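Local coordinates for protein restriction endonuclease S subunits (Thermoanaerobacter tengcongensis, PDB 3OKG) that probably recognises the target DNA sequence as the specificity subunit of a type I restriction-modification methyltransferase, at residues Gly18-Pro23 with Ala407-Leu412; Pro24-Val29 with Leu171-Glu176; Cys119-Asn124 with Asp163-Leu168; Pro130-His135 with Arg179-Val184. All coordinates share one frame; numbering follows the deposited sequence.

Contact 1. Residues Gly18-Pro23 with Ala407-Leu412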
# COMPACT_ATOMS: atom_id res chain seq x y z
N GLY A 18 23.40 -19.55 -23.26
CA GLY A 18 21.95 -19.45 -23.16
C GLY A 18 21.54 -18.07 -22.70
O GLY A 18 22.36 -17.16 -22.72
N PRO A 19 20.27 -17.89 -22.26
CA PRO A 19 19.79 -16.55 -21.90
C PRO A 19 20.72 -15.77 -20.99
O PRO A 19 20.91 -14.59 -21.23
CB PRO A 19 18.46 -16.82 -21.19
CG PRO A 19 17.97 -18.08 -21.82
CD PRO A 19 19.23 -18.91 -22.11
N TYR A 20 21.24 -16.40 -19.95
CA TYR A 20 22.25 -15.80 -19.09
C TYR A 20 23.06 -16.92 -18.49
O TYR A 20 22.65 -18.08 -18.54
CB TYR A 20 21.67 -14.87 -18.01
CG TYR A 20 20.67 -15.53 -17.08
CD1 TYR A 20 21.09 -16.29 -16.00
CD2 TYR A 20 19.30 -15.38 -17.28
CE1 TYR A 20 20.16 -16.90 -15.14
CE2 TYR A 20 18.38 -15.97 -16.44
CZ TYR A 20 18.82 -16.73 -15.37
OH TYR A 20 17.90 -17.33 -14.55
N LYS A 21 24.22 -16.58 -17.93
CA LYS A 21 25.19 -17.58 -17.50
C LYS A 21 24.81 -18.18 -16.15
O LYS A 21 24.56 -17.47 -15.19
CB LYS A 21 26.57 -16.93 -17.40
CG LYS A 21 27.69 -17.91 -17.09
CD LYS A 21 28.99 -17.14 -16.83
CE LYS A 21 30.21 -17.99 -17.13
NZ LYS A 21 30.01 -19.41 -16.74
N LEU A 22 24.79 -19.51 -16.08
CA LEU A 22 24.35 -20.22 -14.87
C LEU A 22 25.56 -20.76 -14.15
O LEU A 22 26.62 -20.93 -14.78
CB LEU A 22 23.47 -21.41 -15.26
CG LEU A 22 22.22 -21.06 -16.06
CD1 LEU A 22 21.45 -22.32 -16.40
CD2 LEU A 22 21.37 -20.08 -15.29
N PRO A 23 25.42 -21.03 -12.85
CA PRO A 23 26.53 -21.65 -12.10
C PRO A 23 26.91 -22.98 -12.72
O PRO A 23 26.11 -23.59 -13.43
CB PRO A 23 25.93 -21.87 -10.71
CG PRO A 23 24.90 -20.78 -10.57
CD PRO A 23 24.29 -20.67 -11.96
N ALA A 407 17.42 -16.13 -6.76
CA ALA A 407 17.39 -17.59 -6.71
C ALA A 407 17.85 -18.18 -8.03
O ALA A 407 18.65 -19.11 -8.06
CB ALA A 407 15.99 -18.09 -6.36
N PHE A 408 17.35 -17.64 -9.14
CA PHE A 408 17.53 -18.36 -10.40
C PHE A 408 18.77 -17.93 -11.16
O PHE A 408 19.01 -18.39 -12.26
CB PHE A 408 16.25 -18.29 -11.24
CG PHE A 408 15.06 -18.87 -10.52
CD1 PHE A 408 15.16 -20.11 -9.90
CD2 PHE A 408 13.85 -18.18 -10.44
CE1 PHE A 408 14.08 -20.66 -9.23
CE2 PHE A 408 12.77 -18.71 -9.77
CZ PHE A 408 12.87 -19.96 -9.16
N ARG A 409 19.58 -17.11 -10.50
CA ARG A 409 20.90 -16.71 -11.00
C ARG A 409 21.97 -17.43 -10.15
O ARG A 409 23.16 -17.33 -10.40
CB ARG A 409 21.04 -15.20 -10.82
CG ARG A 409 22.04 -14.51 -11.71
CD ARG A 409 21.58 -13.09 -11.99
NE ARG A 409 20.44 -13.08 -12.90
CZ ARG A 409 20.53 -12.96 -14.23
NH1 ARG A 409 21.73 -12.80 -14.81
NH2 ARG A 409 19.43 -12.97 -14.96
N GLY A 410 21.52 -18.14 -9.12
CA GLY A 410 22.41 -18.87 -8.24
C GLY A 410 22.97 -18.03 -7.11
O GLY A 410 23.99 -18.36 -6.52
N ASP A 411 22.30 -16.93 -6.80
CA ASP A 411 22.82 -16.00 -5.80
C ASP A 411 22.22 -16.17 -4.42
O ASP A 411 22.50 -15.37 -3.53
CB ASP A 411 22.66 -14.55 -6.29
CG ASP A 411 23.61 -14.22 -7.43
OD1 ASP A 411 24.68 -14.86 -7.51
OD2 ASP A 411 23.27 -13.35 -8.25
N LEU A 412 21.40 -17.19 -4.22
CA LEU A 412 20.91 -17.49 -2.87
C LEU A 412 21.72 -18.62 -2.23
O LEU A 412 21.64 -18.87 -1.03
CB LEU A 412 19.42 -17.86 -2.87
CG LEU A 412 18.42 -16.73 -3.11
CD1 LEU A 412 16.97 -17.23 -2.90
CD2 LEU A 412 18.71 -15.55 -2.18
OXT LEU A 412 22.48 -19.30 -2.90
O HOH W 1 25.43 -17.46 -12.58

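Contact 2. Residues Pro24-Val29 with Leu171-Glu176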
# COMPACT_ATOMS: atom_id res chain seq x y z
N PRO A 24 28.15 -23.42 -12.47
CA PRO A 24 28.65 -24.72 -12.92
C PRO A 24 27.66 -25.83 -12.56
O PRO A 24 27.17 -25.87 -11.43
CB PRO A 24 29.92 -24.91 -12.09
CG PRO A 24 30.36 -23.53 -11.76
CD PRO A 24 29.11 -22.71 -11.61
N GLY A 25 27.38 -26.72 -13.49
CA GLY A 25 26.53 -27.86 -13.20
C GLY A 25 25.05 -27.64 -13.49
O GLY A 25 24.30 -28.60 -13.64
N TRP A 26 24.62 -26.38 -13.55
CA TRP A 26 23.25 -26.10 -13.98
C TRP A 26 23.16 -26.21 -15.50
O TRP A 26 24.16 -26.12 -16.19
CB TRP A 26 22.86 -24.69 -13.59
CG TRP A 26 22.77 -24.37 -12.15
CD1 TRP A 26 23.52 -24.87 -11.12
CD2 TRP A 26 21.94 -23.36 -11.59
NE1 TRP A 26 23.17 -24.26 -9.95
CE2 TRP A 26 22.20 -23.32 -10.21
CE3 TRP A 26 20.96 -22.50 -12.13
CZ2 TRP A 26 21.52 -22.46 -9.35
CZ3 TRP A 26 20.30 -21.62 -11.26
CH2 TRP A 26 20.58 -21.61 -9.89
N ARG A 27 21.95 -26.41 -16.03
CA ARG A 27 21.77 -26.40 -17.48
C ARG A 27 20.48 -25.70 -17.90
O ARG A 27 19.53 -25.59 -17.12
CB ARG A 27 21.78 -27.84 -18.02
CG ARG A 27 20.88 -28.77 -17.23
CD ARG A 27 21.18 -30.24 -17.47
NE ARG A 27 20.65 -30.60 -18.76
CZ ARG A 27 19.60 -31.38 -18.96
NH1 ARG A 27 18.97 -31.96 -17.94
NH2 ARG A 27 19.19 -31.59 -20.20
N TRP A 28 20.45 -25.25 -19.15
CA TRP A 28 19.24 -24.64 -19.72
C TRP A 28 18.42 -25.68 -20.47
O TRP A 28 18.96 -26.38 -21.32
CB TRP A 28 19.61 -23.52 -20.70
CG TRP A 28 19.99 -22.24 -20.05
CD1 TRP A 28 21.26 -21.71 -19.94
CD2 TRP A 28 19.10 -21.31 -19.42
NE1 TRP A 28 21.21 -20.51 -19.28
CE2 TRP A 28 19.90 -20.24 -18.94
CE3 TRP A 28 17.72 -21.28 -19.19
CZ2 TRP A 28 19.35 -19.15 -18.25
CZ3 TRP A 28 17.17 -20.19 -18.51
CH2 TRP A 28 18.00 -19.13 -18.06
N VAL A 29 17.12 -25.76 -20.17
CA VAL A 29 16.21 -26.64 -20.89
C VAL A 29 14.87 -25.95 -21.15
O VAL A 29 14.56 -24.95 -20.50
CB VAL A 29 15.92 -27.90 -20.07
CG1 VAL A 29 17.19 -28.64 -19.83
CG2 VAL A 29 15.21 -27.54 -18.72
N LEU A 171 18.16 -24.96 -14.86
CA LEU A 171 17.94 -26.20 -14.12
C LEU A 171 19.16 -26.65 -13.31
O LEU A 171 20.06 -27.27 -13.87
CB LEU A 171 17.53 -27.28 -15.11
CG LEU A 171 17.02 -28.58 -14.46
CD1 LEU A 171 15.61 -28.39 -13.99
CD2 LEU A 171 17.06 -29.71 -15.49
N PRO A 172 19.18 -26.33 -12.02
CA PRO A 172 20.23 -26.86 -11.14
C PRO A 172 20.06 -28.36 -10.95
O PRO A 172 19.01 -28.91 -11.32
CB PRO A 172 19.95 -26.20 -9.80
CG PRO A 172 18.89 -25.11 -10.09
CD PRO A 172 18.14 -25.63 -11.26
N PRO A 173 21.06 -29.02 -10.35
CA PRO A 173 20.84 -30.39 -9.85
C PRO A 173 19.70 -30.41 -8.86
O PRO A 173 19.42 -29.40 -8.18
CB PRO A 173 22.14 -30.72 -9.10
CG PRO A 173 23.17 -29.83 -9.71
CD PRO A 173 22.43 -28.55 -10.11
N LEU A 174 19.06 -31.58 -8.72
CA LEU A 174 17.96 -31.75 -7.78
C LEU A 174 18.28 -31.26 -6.37
O LEU A 174 17.47 -30.58 -5.74
CB LEU A 174 17.55 -33.22 -7.74
CG LEU A 174 16.91 -33.76 -9.04
CD1 LEU A 174 16.82 -35.30 -8.96
CD2 LEU A 174 15.49 -33.17 -9.22
N GLU A 175 19.45 -31.62 -5.85
CA GLU A 175 19.77 -31.26 -4.47
C GLU A 175 19.79 -29.73 -4.30
O GLU A 175 19.30 -29.19 -3.28
CB GLU A 175 21.14 -31.85 -4.08
CG GLU A 175 21.44 -31.70 -2.59
CD GLU A 175 22.73 -32.43 -2.17
OE1 GLU A 175 23.56 -32.72 -3.06
OE2 GLU A 175 22.90 -32.69 -0.96
N GLU A 176 20.38 -29.03 -5.27
CA GLU A 176 20.41 -27.57 -5.22
C GLU A 176 19.01 -26.98 -5.43
O GLU A 176 18.68 -25.97 -4.83
CB GLU A 176 21.40 -27.02 -6.27
CG GLU A 176 21.55 -25.47 -6.27
CD GLU A 176 22.19 -24.92 -4.99
OE1 GLU A 176 22.76 -25.70 -4.21
OE2 GLU A 176 22.10 -23.70 -4.74

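Contact 3. Residues Cys119-Asn124 with Asp163-Leu168. With SO4 (sulfate ion), chain H.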
# COMPACT_ATOMS: atom_id res chain seq x y z
N CYS A 119 -2.37 -24.60 -17.83
CA CYS A 119 -1.36 -25.53 -18.30
C CYS A 119 -0.89 -26.39 -17.12
O CYS A 119 -0.49 -25.84 -16.08
CB CYS A 119 -0.17 -24.75 -18.87
SG CYS A 119 1.21 -25.79 -19.35
N VAL A 120 -0.91 -27.71 -17.27
CA VAL A 120 -0.55 -28.61 -16.15
C VAL A 120 0.90 -29.06 -16.31
O VAL A 120 1.25 -29.69 -17.28
CB VAL A 120 -1.51 -29.83 -16.03
CG1 VAL A 120 -1.07 -30.74 -14.87
CG2 VAL A 120 -2.97 -29.38 -15.74
N ILE A 121 1.74 -28.68 -15.36
CA ILE A 121 3.17 -28.86 -15.43
C ILE A 121 3.55 -29.90 -14.37
O ILE A 121 3.64 -29.57 -13.19
CB ILE A 121 3.87 -27.50 -15.13
CG1 ILE A 121 3.63 -26.53 -16.30
CG2 ILE A 121 5.34 -27.70 -14.82
CD1 ILE A 121 3.74 -25.02 -15.87
N ARG A 122 3.76 -31.14 -14.82
CA ARG A 122 4.01 -32.28 -13.96
C ARG A 122 5.47 -32.67 -13.98
O ARG A 122 5.96 -33.16 -15.01
CB ARG A 122 3.15 -33.46 -14.43
CG ARG A 122 3.26 -34.73 -13.56
CD ARG A 122 2.08 -35.68 -13.83
NE ARG A 122 0.81 -34.98 -13.55
CZ ARG A 122 -0.37 -35.34 -14.03
NH1 ARG A 122 -0.48 -36.42 -14.81
NH2 ARG A 122 -1.45 -34.63 -13.74
N ALA A 123 6.17 -32.46 -12.86
CA ALA A 123 7.61 -32.62 -12.86
C ALA A 123 8.00 -34.05 -13.13
O ALA A 123 7.44 -34.96 -12.53
CB ALA A 123 8.21 -32.21 -11.52
N ASN A 124 8.95 -34.25 -14.03
CA ASN A 124 9.63 -35.53 -14.13
C ASN A 124 10.67 -35.51 -13.02
O ASN A 124 11.68 -34.79 -13.10
CB ASN A 124 10.31 -35.68 -15.50
CG ASN A 124 11.06 -37.01 -15.64
OD1 ASN A 124 11.32 -37.69 -14.65
ND2 ASN A 124 11.41 -37.37 -16.87
N ASP A 163 3.06 -23.18 -25.59
CA ASP A 163 3.86 -21.96 -25.42
C ASP A 163 4.55 -22.02 -24.04
O ASP A 163 5.73 -21.71 -23.89
CB ASP A 163 2.97 -20.71 -25.45
CG ASP A 163 2.45 -20.37 -26.85
OD1 ASP A 163 2.93 -20.96 -27.83
OD2 ASP A 163 1.56 -19.50 -26.94
N VAL A 164 3.80 -22.40 -23.02
CA VAL A 164 4.38 -22.48 -21.68
C VAL A 164 5.46 -23.58 -21.62
O VAL A 164 6.57 -23.36 -21.11
CB VAL A 164 3.28 -22.70 -20.62
CG1 VAL A 164 3.89 -22.84 -19.19
CG2 VAL A 164 2.23 -21.55 -20.68
N TYR A 165 5.16 -24.76 -22.15
CA TYR A 165 6.12 -25.85 -22.11
C TYR A 165 7.40 -25.48 -22.89
O TYR A 165 8.46 -26.01 -22.61
CB TYR A 165 5.55 -27.15 -22.70
CG TYR A 165 4.38 -27.74 -21.94
CD1 TYR A 165 4.42 -27.91 -20.55
CD2 TYR A 165 3.25 -28.17 -22.62
CE1 TYR A 165 3.34 -28.47 -19.85
CE2 TYR A 165 2.18 -28.75 -21.94
CZ TYR A 165 2.23 -28.90 -20.56
OH TYR A 165 1.13 -29.45 -19.90
N ASN A 166 7.28 -24.56 -23.84
CA ASN A 166 8.44 -24.19 -24.66
C ASN A 166 9.37 -23.18 -24.03
O ASN A 166 10.47 -22.92 -24.55
CB ASN A 166 7.97 -23.69 -26.04
CG ASN A 166 7.52 -24.82 -26.94
OD1 ASN A 166 7.91 -25.97 -26.73
ND2 ASN A 166 6.71 -24.50 -27.96
N THR A 167 8.96 -22.59 -22.91
CA THR A 167 9.78 -21.56 -22.30
C THR A 167 11.08 -22.18 -21.79
O THR A 167 11.10 -23.35 -21.43
CB THR A 167 9.05 -20.78 -21.15
OG1 THR A 167 8.73 -21.68 -20.08
CG2 THR A 167 7.77 -20.06 -21.67
N LEU A 168 12.16 -21.39 -21.78
CA LEU A 168 13.44 -21.85 -21.24
C LEU A 168 13.53 -21.64 -19.74
O LEU A 168 13.13 -20.59 -19.25
CB LEU A 168 14.59 -21.05 -21.87
CG LEU A 168 14.84 -21.32 -23.35
CD1 LEU A 168 16.11 -20.53 -23.84
CD2 LEU A 168 15.00 -22.81 -23.57
S SO4 H . -2.62 -39.54 -15.00
O1 SO4 H . -3.03 -40.89 -15.38
O2 SO4 H . -1.84 -39.61 -13.76
O3 SO4 H . -1.79 -38.97 -16.07
O4 SO4 H . -3.79 -38.70 -14.78
O HOH W 2 -1.98 -28.99 -19.49

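Contact 4. Residues Pro130-His135 with Arg179-Val184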
# COMPACT_ATOMS: atom_id res chain seq x y z
N PRO A 130 9.03 -30.63 -7.98
CA PRO A 130 7.78 -29.85 -8.16
C PRO A 130 7.86 -28.45 -7.53
O PRO A 130 7.42 -27.49 -8.14
CB PRO A 130 6.71 -30.71 -7.45
CG PRO A 130 7.22 -32.15 -7.63
CD PRO A 130 8.76 -32.05 -7.65
N GLU A 131 8.40 -28.34 -6.32
CA GLU A 131 8.41 -27.05 -5.64
C GLU A 131 9.34 -26.07 -6.38
O GLU A 131 9.10 -24.85 -6.36
CB GLU A 131 8.89 -27.20 -4.19
CG GLU A 131 7.89 -27.89 -3.25
CD GLU A 131 7.74 -29.41 -3.45
OE1 GLU A 131 6.79 -29.97 -2.86
OE2 GLU A 131 8.55 -30.06 -4.18
N PHE A 132 10.39 -26.62 -6.98
CA PHE A 132 11.31 -25.79 -7.77
C PHE A 132 10.59 -25.29 -9.01
O PHE A 132 10.63 -24.10 -9.33
CB PHE A 132 12.60 -26.56 -8.12
CG PHE A 132 13.63 -25.69 -8.80
CD1 PHE A 132 14.43 -24.84 -8.05
CD2 PHE A 132 13.78 -25.71 -10.18
CE1 PHE A 132 15.39 -24.03 -8.67
CE2 PHE A 132 14.72 -24.90 -10.81
CZ PHE A 132 15.53 -24.07 -10.05
N LEU A 133 9.90 -26.18 -9.73
CA LEU A 133 9.08 -25.72 -10.87
C LEU A 133 8.03 -24.66 -10.49
O LEU A 133 7.78 -23.70 -11.23
CB LEU A 133 8.41 -26.91 -11.61
CG LEU A 133 9.38 -27.95 -12.19
CD1 LEU A 133 8.59 -28.94 -13.04
CD2 LEU A 133 10.46 -27.27 -13.07
N PHE A 134 7.38 -24.86 -9.35
CA PHE A 134 6.37 -23.91 -8.89
C PHE A 134 7.00 -22.52 -8.80
O PHE A 134 6.51 -21.55 -9.39
CB PHE A 134 5.88 -24.33 -7.50
CG PHE A 134 5.09 -23.25 -6.78
CD1 PHE A 134 3.98 -22.66 -7.38
CD2 PHE A 134 5.46 -22.85 -5.51
CE1 PHE A 134 3.23 -21.68 -6.71
CE2 PHE A 134 4.71 -21.85 -4.83
CZ PHE A 134 3.60 -21.26 -5.47
N HIS A 135 8.08 -22.41 -8.05
CA HIS A 135 8.69 -21.08 -7.85
C HIS A 135 9.25 -20.48 -9.13
O HIS A 135 9.10 -19.31 -9.41
CB HIS A 135 9.76 -21.13 -6.76
CG HIS A 135 9.18 -21.27 -5.40
ND1 HIS A 135 8.47 -20.26 -4.80
CD2 HIS A 135 9.23 -22.28 -4.50
CE1 HIS A 135 8.09 -20.65 -3.59
NE2 HIS A 135 8.54 -21.87 -3.39
N ARG A 179 17.46 -26.93 -2.11
CA ARG A 179 18.06 -25.90 -1.27
C ARG A 179 17.51 -24.52 -1.62
O ARG A 179 17.14 -23.73 -0.75
CB ARG A 179 19.57 -25.89 -1.48
CG ARG A 179 20.26 -24.92 -0.56
CD ARG A 179 21.72 -24.72 -0.94
NE ARG A 179 22.23 -23.49 -0.34
CZ ARG A 179 22.36 -22.35 -0.99
NH1 ARG A 179 22.07 -22.29 -2.28
NH2 ARG A 179 22.82 -21.28 -0.36
N ILE A 180 17.46 -24.24 -2.91
CA ILE A 180 16.87 -22.97 -3.37
C ILE A 180 15.42 -22.80 -2.94
O ILE A 180 15.01 -21.73 -2.55
CB ILE A 180 17.00 -22.83 -4.90
CG1 ILE A 180 18.48 -22.69 -5.28
CG2 ILE A 180 16.13 -21.62 -5.41
CD1 ILE A 180 18.78 -22.81 -6.75
N VAL A 181 14.61 -23.86 -3.05
CA VAL A 181 13.22 -23.78 -2.60
C VAL A 181 13.12 -23.37 -1.13
O VAL A 181 12.29 -22.52 -0.72
CB VAL A 181 12.52 -25.16 -2.77
CG1 VAL A 181 11.21 -25.18 -1.99
CG2 VAL A 181 12.30 -25.47 -4.26
N ALA A 182 13.98 -23.96 -0.31
CA ALA A 182 13.97 -23.65 1.12
C ALA A 182 14.34 -22.18 1.37
O ALA A 182 13.73 -21.52 2.21
CB ALA A 182 14.91 -24.61 1.91
N LYS A 183 15.34 -21.69 0.64
CA LYS A 183 15.80 -20.31 0.85
C LYS A 183 14.75 -19.32 0.38
O LYS A 183 14.51 -18.32 1.04
CB LYS A 183 17.09 -20.04 0.07
CG LYS A 183 18.28 -20.90 0.48
CD LYS A 183 18.84 -20.47 1.83
CE LYS A 183 20.23 -21.08 2.08
NZ LYS A 183 20.94 -20.41 3.22
N VAL A 184 14.13 -19.60 -0.76
CA VAL A 184 13.08 -18.71 -1.27
C VAL A 184 11.91 -18.62 -0.29
O VAL A 184 11.43 -17.52 0.04
CB VAL A 184 12.57 -19.21 -2.64
CG1 VAL A 184 11.21 -18.58 -2.97
CG2 VAL A 184 13.62 -18.95 -3.73

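Contact 1. Residues Gly18-Pro23 with Ala407-Leu412
Tyr20 lays one ring face against the guanidinium of Arg409 in a cation-pi contact, CZ of Arg409 standing 3.8 Å from the centroid of the Tyr20 ring and only 12° off its normal. The two planes are inclined by 30°, which brings NH2 closest, 3.3 Å from Tyr20 CD2. With chi1 at 58°, Tyr20 CG sits between its backbone N and carbonyl carbon, and the ring is swung across to the other segment. Its OH donates to Phe408 O (2.8 Å), reaching that carbonyl from above its plane. Tyrosine suits the place because it offers both a pi face and a donor. The acceptor lies where helix 392-407 ends in a Schellman motif, with Gly410 at the C-prime position and Gly410 N bonded to Ala407 O (3.2 Å); carbonyls at such an end lack a further helical turn to donate to them. Lys21 contributes its backbone, a water lying near both its O and Arg409 O. Leu22 CD2 only brushes Phe408 O, at 4.2 Å. Pro23 sets its rigid ring on the turn, CG 3.9 Å from Gly410 CA, and glycine is doubly required there: the positive phi by itself favours glycine, and a CB would run into Pro23 CG.

Contact 2. Residues Pro24-Val29 with Leu171-Glu176
The short antiparallel pairing of strand 27-30 with strand 168-171 ends here, where the second strand passes through two prolines into the long helix 174-216. Arg27 and Leu171 form a hydrogen-bonded pair: Arg27 N donates to Leu171 O (3.0 Å), and Leu171 N donates to Arg27 O (2.7 Å). Val29 continues the pairing with Ile169. Beyond Leu171 the backbone bonding stops and side-chain contact takes over. The Pro172 ring lies over the face of the Trp26 indole, CG being 3.6 Å from the centroid of the six-membered ring and 4° off the normal, a CH-pi contact almost centred on the ring. Proline suits this, a rigid, flat-sided ring that offers several C-H groups to the pi face. Pro173, at the N-cap position, adds its CD 4.0 Å from Trp26 CD1. Trp26 chi1 of -65° puts CG anti to the carbonyl carbon and carries the indole over Pro172. An alanine at Trp26 would remove the indole and is likely to strip the cover from one side of the Pro172 ring and open a gap beside the start of the helix. Leu171 is buried, its CB 4.3 Å from Val29 CG2, while its CD2 runs alongside the Arg27 side chain, 3.8 Å from NH1. Glu176 passes its CG near the indole but sends its carboxylate to Arg179. Two backbone bonds thus set the register, and the apolar surface, less demanding of exact angles, probably helps to steer the chain from strand into helix.

Contact 3. Residues Cys119-Asn124 with Asp163-Leu168
Residues 119-124 and 163-168 come no nearer than 7.3 Å between CA atoms, at Cys119 and Val164, so side chains must bridge the backbones. Tyr165 does most of this. Its OH donates to Val120 O at 2.6 Å, tilted 33° from the carbonyl plane, and a water that accepts from Val120 N (2.8 Å) also donates to the same hydroxyl. Strand 118-121 is an edge strand of its three-stranded antiparallel sheet within the first specificity domain, and the hydroxyl and water thus serve the N-H and carbonyl of an edge residue. Over one face of the Tyr165 ring sits Cys119 SG, 3.8 Å from the centroid, a sulfur-aromatic contact; chi1 of 175° carries the sulfur anti to the backbone N and out to the ring. One residue before the tyrosine, Val164 CG1 meets Ile121 CD1 at 4.0 Å, the two branched chains crossing at about a right angle. A phenylalanine in place of Tyr165 could still pack on the sulfur but would probably leave Val120 O without its donor. Farther along, Arg122 pairs with Asp89 and makes a weak bond to a sulfate, probably from the crystallisation liquor. A buried, polarisable sulfur and a hydroxyl that both gives and accepts together let one aromatic residue join helix to sheet edge.

Contact 4. Residues Pro130-His135 with Arg179-Val184
Val181 packs on the first turn of helix 130-137, and apolar contact of this kind dominates: no hydrogen bond passes between the two segments, whose axes approach to 9.3 Å at an angle of 54°. Both Val181 methyls lie against Glu131 CB, and CG2 pushes in to 3.5 Å from the backbone N of Phe132. Val181 holds CG1 anti to its backbone N (chi1 166°), turning both branches to the facing helix; a compact, branched residue suits so close an approach to the main chain. Phe132 meets the same CG2 near the plane of its ring and touches Ile180 through CE1, which is 4.1 Å from Ile180 CD1. A CH-pi contact comes next. Val184 CG1 sits over one face of the His135 imidazole, 3.9 Å from its centroid, while Phe134 CD2 covers the opposite face, so that the ring is held flat between them. The polar question here is the His135 ring: NE2 hydrogen-bonds to Glu185, whereas ND1, 3.7 Å from Val184 CG1, is buried without a partner. Ile180, Val181 and Val184, spaced one and three residues apart, form the apolar stripe of one helical face, and Ala407 of helix 392-407 also touches Ile180 and Val184. The arrangement is that of a globular specificity domain packed through a short helix on the base of a long helix, one predicted to form a coiled coil from residue 174 on.

All four contacts cluster at one end of the elongated chain, their centres 10 Å (contacts 1 and 2) to 19 Å (contacts 1 and 3) apart. Contact 1 joins the N-terminal region to the C-terminus and encloses the others along the sequence; contact 3 is nested within contact 2, and contact 4 alternates with both. Contacts 2 and 4 share helix 174-216 and touch directly, Pro172 against Phe132 and Trp26 against Ile180, while contact 3 meets contact 4 through Ala123 on Leu133. The Leu412 carboxylate forms a salt bridge with Arg179, tying contact 1 to the helix of contact 4. The first specificity domain is thus seated on the long helices, with both chain ends beside it.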